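Local coordinates for cellulase (Uncultured bacterium, PDB 6XSO), which probably cleaves internal beta-1,4 linkages of cellulose and other plant cell-wall glucans and xylans, as a broad-specificity endoglucanase of subfamily GH5_4, at residues T63-K72 with V106-M115; V231-G239 with K248-I256. All blocks are in the same frame, centred on the assembly; numbering follows the deposited sequence.

Contact 1. Residues T63-K72 with V106-M115; sequences TKPELFKMMK and VVDYVVAQDM
Pro65 lies flat against the Tyr109 ring, while a single methyl of Val110 stands over the Phe68 ring; these two CH-pi contacts are the apolar centre of the pairing. CD of Pro65 sits 3.8 Å from the centroid of the Tyr109 ring, nearly on the ring normal, while its CB rests on CD1. Val110 CG2 points at the middle of the Phe68 ring, 3.8 Å from the centroid and almost exactly on the normal, and Leu67 CD2 covers the opposite face nearer the rim. Phe68 CE2 in turn meets the edge of the Tyr109 ring, and Phe68 CD2 packs on Tyr109 CB at 3.6 Å. Further along, the Met115 chain turns at its last torsion (chi3 -72°) and lays CE against Phe68 CB, 3.8 Å away.

The polar contacts sit mostly toward the outside. Lys72 runs antiparallel to the Met115 side chain, kinked twice, and donates from NZ to Gln113 O at 3.0 Å, tilted 29° from the carbonyl plane. The Gln113 amide lies along the backbone of Lys69, its CD 3.5 Å from Lys69 CA, and its NE2 donates to a water that also donates to Pro65 O and Tyr109 O, tying the two segments together. The Tyr109 hydroxyl is held by Arg102, which also bonds Thr63 O.

Helices 66-73 and 97-111 run side by side in roughly the same direction; the axes of the short segments 66-72 and 106-111 approach to 8.7 Å, 32° from parallel. Beneath them Phe68, Val110 and Met115 touch Ile79, and Val106 touches Val81, so the pair forms part of the outer helical layer, closing over strand 78-81, and Val110 also reaches Cys117 of the next strand, 116-119.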
# COMPACT_ATOMS: atom_id res chain seq x y z
N THR A 63 18.37 0.77 -4.97
CA THR A 63 17.72 -0.43 -5.48
C THR A 63 18.26 -0.76 -6.87
O THR A 63 18.55 0.14 -7.67
CB THR A 63 16.22 -0.18 -5.57
OG1 THR A 63 15.69 0.26 -4.30
CG2 THR A 63 15.44 -1.44 -5.96
N LYS A 64 18.40 -2.05 -7.16
CA LYS A 64 18.89 -2.53 -8.45
C LYS A 64 17.89 -3.52 -9.03
O LYS A 64 17.13 -4.16 -8.30
CB LYS A 64 20.24 -3.23 -8.31
CG LYS A 64 21.36 -2.28 -7.97
CD LYS A 64 22.72 -2.92 -8.10
CE LYS A 64 22.96 -3.92 -7.00
NZ LYS A 64 24.25 -4.64 -7.26
N PRO A 65 17.91 -3.71 -10.36
CA PRO A 65 16.86 -4.52 -10.98
C PRO A 65 16.94 -6.00 -10.63
O PRO A 65 15.91 -6.68 -10.65
CB PRO A 65 17.03 -4.26 -12.48
CG PRO A 65 18.42 -3.75 -12.64
CD PRO A 65 18.70 -2.97 -11.37
N GLU A 66 18.13 -6.49 -10.30
CA GLU A 66 18.29 -7.92 -10.04
C GLU A 66 17.46 -8.37 -8.85
O GLU A 66 16.99 -9.51 -8.81
CB GLU A 66 19.77 -8.21 -9.84
CG GLU A 66 20.61 -8.13 -11.10
CD GLU A 66 20.82 -6.73 -11.68
OE1 GLU A 66 20.86 -5.71 -10.94
OE2 GLU A 66 20.99 -6.67 -12.92
N LEU A 67 17.29 -7.49 -7.85
CA LEU A 67 16.44 -7.82 -6.71
C LEU A 67 15.08 -8.35 -7.16
O LEU A 67 14.54 -9.29 -6.58
CB LEU A 67 16.24 -6.58 -5.84
CG LEU A 67 15.24 -6.69 -4.69
CD1 LEU A 67 15.68 -7.71 -3.65
CD2 LEU A 67 15.05 -5.28 -4.05
N PHE A 68 14.49 -7.73 -8.18
CA PHE A 68 13.14 -8.12 -8.59
C PHE A 68 13.14 -9.38 -9.45
O PHE A 68 12.17 -10.14 -9.41
CB PHE A 68 12.42 -6.93 -9.21
CG PHE A 68 12.30 -5.77 -8.26
CD1 PHE A 68 11.61 -5.90 -7.07
CD2 PHE A 68 12.95 -4.58 -8.52
CE1 PHE A 68 11.52 -4.84 -6.18
CE2 PHE A 68 12.86 -3.52 -7.64
CZ PHE A 68 12.15 -3.65 -6.47
N LYS A 69 14.21 -9.61 -10.22
CA LYS A 69 14.38 -10.92 -10.86
C LYS A 69 14.36 -12.02 -9.81
O LYS A 69 13.69 -13.04 -9.98
CB LYS A 69 15.69 -10.93 -11.64
CG LYS A 69 16.04 -12.26 -12.35
CD LYS A 69 17.37 -12.14 -13.12
CE LYS A 69 17.74 -13.44 -13.86
NZ LYS A 69 17.99 -14.51 -12.88
N MET A 70 15.06 -11.80 -8.70
CA MET A 70 15.09 -12.79 -7.63
C MET A 70 13.71 -12.99 -7.02
O MET A 70 13.28 -14.13 -6.79
CB MET A 70 16.09 -12.34 -6.55
CG MET A 70 16.29 -13.37 -5.45
SD MET A 70 17.42 -12.78 -4.17
CE MET A 70 16.39 -11.62 -3.29
N MET A 71 13.00 -11.89 -6.73
CA MET A 71 11.65 -12.00 -6.17
C MET A 71 10.74 -12.78 -7.11
O MET A 71 9.99 -13.67 -6.68
CB MET A 71 11.09 -10.60 -5.90
CG MET A 71 11.73 -9.91 -4.73
SD MET A 71 11.15 -10.61 -3.17
CE MET A 71 12.34 -9.88 -2.04
N LYS A 72 10.78 -12.45 -8.39
CA LYS A 72 9.94 -13.15 -9.37
C LYS A 72 10.25 -14.64 -9.39
O LYS A 72 9.33 -15.48 -9.43
CB LYS A 72 10.16 -12.53 -10.75
CG LYS A 72 9.48 -13.27 -11.88
CD LYS A 72 8.00 -13.03 -11.94
CE LYS A 72 7.38 -13.74 -13.14
NZ LYS A 72 8.18 -13.58 -14.40
N VAL A 106 12.63 2.57 -10.72
CA VAL A 106 12.31 1.44 -9.86
C VAL A 106 11.07 0.71 -10.37
O VAL A 106 11.02 -0.52 -10.38
CB VAL A 106 12.19 1.91 -8.39
CG1 VAL A 106 11.78 0.75 -7.50
CG2 VAL A 106 13.52 2.49 -7.94
N VAL A 107 10.05 1.46 -10.79
CA VAL A 107 8.87 0.84 -11.39
C VAL A 107 9.27 -0.01 -12.59
O VAL A 107 8.80 -1.15 -12.74
CB VAL A 107 7.85 1.93 -11.78
CG1 VAL A 107 6.72 1.34 -12.58
CG2 VAL A 107 7.34 2.61 -10.51
N ASP A 108 10.15 0.52 -13.44
CA ASP A 108 10.63 -0.23 -14.59
C ASP A 108 11.29 -1.53 -14.16
O ASP A 108 11.11 -2.57 -14.80
CB ASP A 108 11.62 0.63 -15.40
CG ASP A 108 10.93 1.73 -16.19
OD1 ASP A 108 9.70 1.64 -16.43
OD2 ASP A 108 11.63 2.70 -16.60
N TYR A 109 12.06 -1.49 -13.07
CA TYR A 109 12.72 -2.71 -12.61
C TYR A 109 11.68 -3.78 -12.29
O TYR A 109 11.93 -4.98 -12.49
CB TYR A 109 13.50 -2.45 -11.32
CG TYR A 109 14.65 -1.48 -11.35
CD1 TYR A 109 15.26 -1.09 -12.53
CD2 TYR A 109 15.15 -0.99 -10.16
CE1 TYR A 109 16.33 -0.20 -12.52
CE2 TYR A 109 16.22 -0.11 -10.13
CZ TYR A 109 16.79 0.30 -11.31
OH TYR A 109 17.85 1.19 -11.30
N VAL A 110 10.55 -3.37 -11.72
CA VAL A 110 9.52 -4.32 -11.32
C VAL A 110 8.79 -4.88 -12.53
O VAL A 110 8.65 -6.10 -12.69
CB VAL A 110 8.54 -3.65 -10.34
CG1 VAL A 110 7.37 -4.57 -10.07
CG2 VAL A 110 9.23 -3.23 -9.05
N VAL A 111 8.31 -4.00 -13.40
CA VAL A 111 7.50 -4.47 -14.52
C VAL A 111 8.35 -5.20 -15.55
O VAL A 111 7.81 -5.96 -16.36
CB VAL A 111 6.64 -3.34 -15.12
CG1 VAL A 111 5.69 -2.76 -14.07
CG2 VAL A 111 7.50 -2.27 -15.73
N ALA A 112 9.68 -5.02 -15.52
CA ALA A 112 10.56 -5.80 -16.38
C ALA A 112 10.45 -7.29 -16.10
O ALA A 112 10.77 -8.08 -16.99
CB ALA A 112 12.01 -5.38 -16.16
N GLN A 113 10.01 -7.66 -14.90
CA GLN A 113 9.83 -9.05 -14.51
C GLN A 113 8.40 -9.51 -14.72
O GLN A 113 8.04 -10.60 -14.27
CB GLN A 113 10.23 -9.25 -13.06
CG GLN A 113 11.67 -8.83 -12.79
CD GLN A 113 12.69 -9.62 -13.63
OE1 GLN A 113 12.46 -10.78 -14.00
NE2 GLN A 113 13.82 -9.00 -13.91
N ASP A 114 7.58 -8.71 -15.39
CA ASP A 114 6.17 -9.00 -15.59
C ASP A 114 5.43 -9.16 -14.26
O ASP A 114 4.45 -9.90 -14.16
CB ASP A 114 5.94 -10.20 -16.52
CG ASP A 114 4.61 -10.11 -17.22
OD1 ASP A 114 4.27 -9.01 -17.73
OD2 ASP A 114 3.89 -11.13 -17.25
N MET A 115 5.91 -8.47 -13.24
CA MET A 115 5.17 -8.36 -12.00
C MET A 115 4.33 -7.08 -12.00
O MET A 115 4.66 -6.10 -12.68
CB MET A 115 6.12 -8.33 -10.79
CG MET A 115 6.81 -9.70 -10.52
SD MET A 115 7.75 -9.76 -8.96
CE MET A 115 9.10 -8.73 -9.43
O HOH W 1 20.63 0.92 -9.37
O HOH W 2 14.30 -6.26 -12.90

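Contact 2. Residues V231-G239 with K248-I256; sequences VNTYAAANG and KDPLSKLVI
Tyr234 and Pro250 bring the two backbones to 5.3 Å between their CA atoms, and Gly239 and Lys248 to 4.4 Å. Residues 231-239 leave strand 229-232 and curl through a loop; residues 248-256 form the one-turn helix 249-252 with an extended tail. A water bridges them, accepting from Tyr234 N and donating to Pro250 O. Gly239, at positive phi, brings its CA to 3.9 Å from Leu251 CD1.

Pro250 seats its ring on Ala237 CB, with CG 4.0 Å away, and its CB on Tyr234 CB. The Leu251 methyls lie against the Asn238 carbonyl, CD1 being 3.5 Å from Asn238 O. CG2 of Thr233 lies 3.6 Å from Pro250 O and touches Leu251 CD2 and Leu254 CD2, while its OG1, set between the backbone N and the carbonyl carbon (chi1 55°), donates along the loop to Ala237 O within the carbonyl plane at 2.8 Å and pins the curl. Lys248 curls back on itself so that NZ donates to Gly239 O at 2.8 Å.

Pro250 and Leu254 also pack on helix 196-219, and Leu251 on helix 279-298. The arrangement belongs to a beta-alpha-beta crossover of the TIM barrel, leading from strand 229-232 to strand 264-270 through a very short helix.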
# COMPACT_ATOMS: atom_id res chain seq x y z
N VAL A 231 -7.86 2.71 -3.22
CA VAL A 231 -8.11 3.68 -2.15
C VAL A 231 -8.03 2.94 -0.82
O VAL A 231 -8.48 1.79 -0.70
CB VAL A 231 -9.46 4.43 -2.31
CG1 VAL A 231 -9.42 5.29 -3.55
CG2 VAL A 231 -10.62 3.47 -2.34
N ASN A 232 -7.43 3.59 0.18
CA ASN A 232 -7.20 2.98 1.48
C ASN A 232 -8.23 3.45 2.51
O ASN A 232 -8.75 4.57 2.46
CB ASN A 232 -5.78 3.26 1.99
CG ASN A 232 -4.70 2.59 1.16
OD1 ASN A 232 -4.92 2.23 0.01
ND2 ASN A 232 -3.53 2.42 1.75
N THR A 233 -8.51 2.58 3.47
CA THR A 233 -9.36 2.99 4.57
C THR A 233 -8.60 3.94 5.50
O THR A 233 -7.36 4.03 5.45
CB THR A 233 -9.75 1.76 5.38
OG1 THR A 233 -8.55 1.10 5.78
CG2 THR A 233 -10.62 0.81 4.58
N TYR A 234 -9.34 4.62 6.37
CA TYR A 234 -8.78 5.34 7.50
C TYR A 234 -7.70 4.51 8.16
O TYR A 234 -7.95 3.37 8.57
CB TYR A 234 -9.89 5.69 8.55
CG TYR A 234 -9.28 6.40 9.73
CD1 TYR A 234 -8.76 5.71 10.80
CD2 TYR A 234 -9.14 7.79 9.74
CE1 TYR A 234 -8.10 6.36 11.84
CE2 TYR A 234 -8.50 8.44 10.77
CZ TYR A 234 -7.98 7.72 11.81
OH TYR A 234 -7.33 8.39 12.82
N ALA A 235 -6.48 5.05 8.28
CA ALA A 235 -5.32 4.42 8.92
C ALA A 235 -4.89 3.11 8.26
O ALA A 235 -4.04 2.38 8.81
CB ALA A 235 -5.52 4.20 10.43
N ALA A 236 -5.44 2.78 7.08
CA ALA A 236 -5.36 1.43 6.54
C ALA A 236 -5.85 0.38 7.55
O ALA A 236 -5.47 -0.79 7.53
CB ALA A 236 -3.96 1.12 6.00
N ALA A 237 -6.74 0.81 8.45
CA ALA A 237 -7.32 -0.09 9.44
C ALA A 237 -8.21 -1.13 8.75
O ALA A 237 -8.83 -0.86 7.73
CB ALA A 237 -8.14 0.71 10.46
N ASN A 238 -8.26 -2.32 9.33
CA ASN A 238 -8.89 -3.45 8.65
C ASN A 238 -10.19 -3.91 9.29
O ASN A 238 -10.81 -4.87 8.79
CB ASN A 238 -7.92 -4.62 8.54
CG ASN A 238 -7.45 -5.12 9.88
OD1 ASN A 238 -8.24 -5.33 10.81
ND2 ASN A 238 -6.14 -5.35 9.98
N GLY A 239 -10.66 -3.24 10.35
CA GLY A 239 -11.94 -3.55 10.94
C GLY A 239 -11.98 -4.73 11.88
O GLY A 239 -13.03 -4.98 12.47
N LYS A 248 -15.37 -1.28 13.16
CA LYS A 248 -15.73 -1.44 11.76
C LYS A 248 -15.92 -0.12 11.03
O LYS A 248 -16.08 -0.14 9.81
CB LYS A 248 -17.01 -2.26 11.60
CG LYS A 248 -16.94 -3.69 12.17
CD LYS A 248 -16.02 -4.56 11.36
CE LYS A 248 -16.08 -6.03 11.81
NZ LYS A 248 -15.42 -6.28 13.13
N ASP A 249 -15.91 1.01 11.75
CA ASP A 249 -16.19 2.29 11.09
C ASP A 249 -15.23 2.60 9.94
O ASP A 249 -15.70 3.13 8.93
CB ASP A 249 -16.22 3.43 12.12
CG ASP A 249 -17.37 3.32 13.13
OD1 ASP A 249 -18.12 2.33 13.15
OD2 ASP A 249 -17.53 4.28 13.92
N PRO A 250 -13.92 2.32 10.01
CA PRO A 250 -13.07 2.55 8.82
C PRO A 250 -13.54 1.80 7.58
O PRO A 250 -13.33 2.25 6.45
CB PRO A 250 -11.68 2.09 9.29
CG PRO A 250 -11.71 2.39 10.77
CD PRO A 250 -13.12 1.95 11.19
N LEU A 251 -14.21 0.66 7.77
CA LEU A 251 -14.73 -0.08 6.64
C LEU A 251 -16.10 0.44 6.20
O LEU A 251 -16.33 0.67 5.01
CB LEU A 251 -14.86 -1.58 6.97
CG LEU A 251 -13.67 -2.32 7.57
CD1 LEU A 251 -13.95 -3.82 7.57
CD2 LEU A 251 -12.36 -2.06 6.83
N SER A 252 -17.01 0.64 7.15
CA SER A 252 -18.37 0.97 6.80
C SER A 252 -18.54 2.42 6.40
O SER A 252 -19.52 2.75 5.73
CB SER A 252 -19.31 0.69 7.97
OG SER A 252 -19.09 1.61 9.03
N LYS A 253 -17.61 3.29 6.80
CA LYS A 253 -17.71 4.71 6.50
C LYS A 253 -16.88 5.13 5.29
O LYS A 253 -16.81 6.32 4.98
CB LYS A 253 -17.29 5.53 7.73
CG LYS A 253 -18.08 5.26 9.00
CD LYS A 253 -19.46 5.79 8.94
CE LYS A 253 -20.16 5.53 10.27
NZ LYS A 253 -21.61 5.77 10.15
N LEU A 254 -16.26 4.18 4.60
CA LEU A 254 -15.56 4.47 3.36
C LEU A 254 -16.57 4.54 2.22
O LEU A 254 -17.44 3.68 2.11
CB LEU A 254 -14.54 3.35 3.07
CG LEU A 254 -13.70 3.55 1.82
CD1 LEU A 254 -12.85 4.81 1.90
CD2 LEU A 254 -12.80 2.37 1.53
N VAL A 255 -16.47 5.59 1.41
CA VAL A 255 -17.34 5.78 0.26
C VAL A 255 -16.49 5.61 -0.99
O VAL A 255 -15.47 6.31 -1.16
CB VAL A 255 -18.04 7.15 0.29
CG1 VAL A 255 -18.70 7.42 -1.06
CG2 VAL A 255 -19.05 7.23 1.42
N ILE A 256 -16.88 4.67 -1.84
CA ILE A 256 -16.21 4.49 -3.12
C ILE A 256 -16.54 5.67 -4.02
O ILE A 256 -17.72 5.98 -4.21
CB ILE A 256 -16.66 3.18 -3.77
CG1 ILE A 256 -16.37 1.97 -2.88
CG2 ILE A 256 -15.98 3.03 -5.13
CD1 ILE A 256 -14.92 1.80 -2.49
O HOH W 3 -12.20 4.74 6.03

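The two contacts lie on opposite sides of the chain's centre, about 31 Å apart between centres, and share no helix or strand. Contact 1 pairs two neighbouring helices of the outer layer across strand 78-81; contact 2 stays within one crossover, setting a strand and its following loop against a short helix. Contact 1 is only partly buried and runs from buried Phe68 to a more exposed margin with Tyr109, Gln113 and Lys72. Contact 2 is buried, with proline, leucine and threonine groups against backbone in place of CH-pi contacts on aromatic rings. Each has one direct lysine-to-carbonyl hydrogen bond and a water bridge between backbones, so similar polar links serve helix-to-helix packing in one case and loop closure in the other.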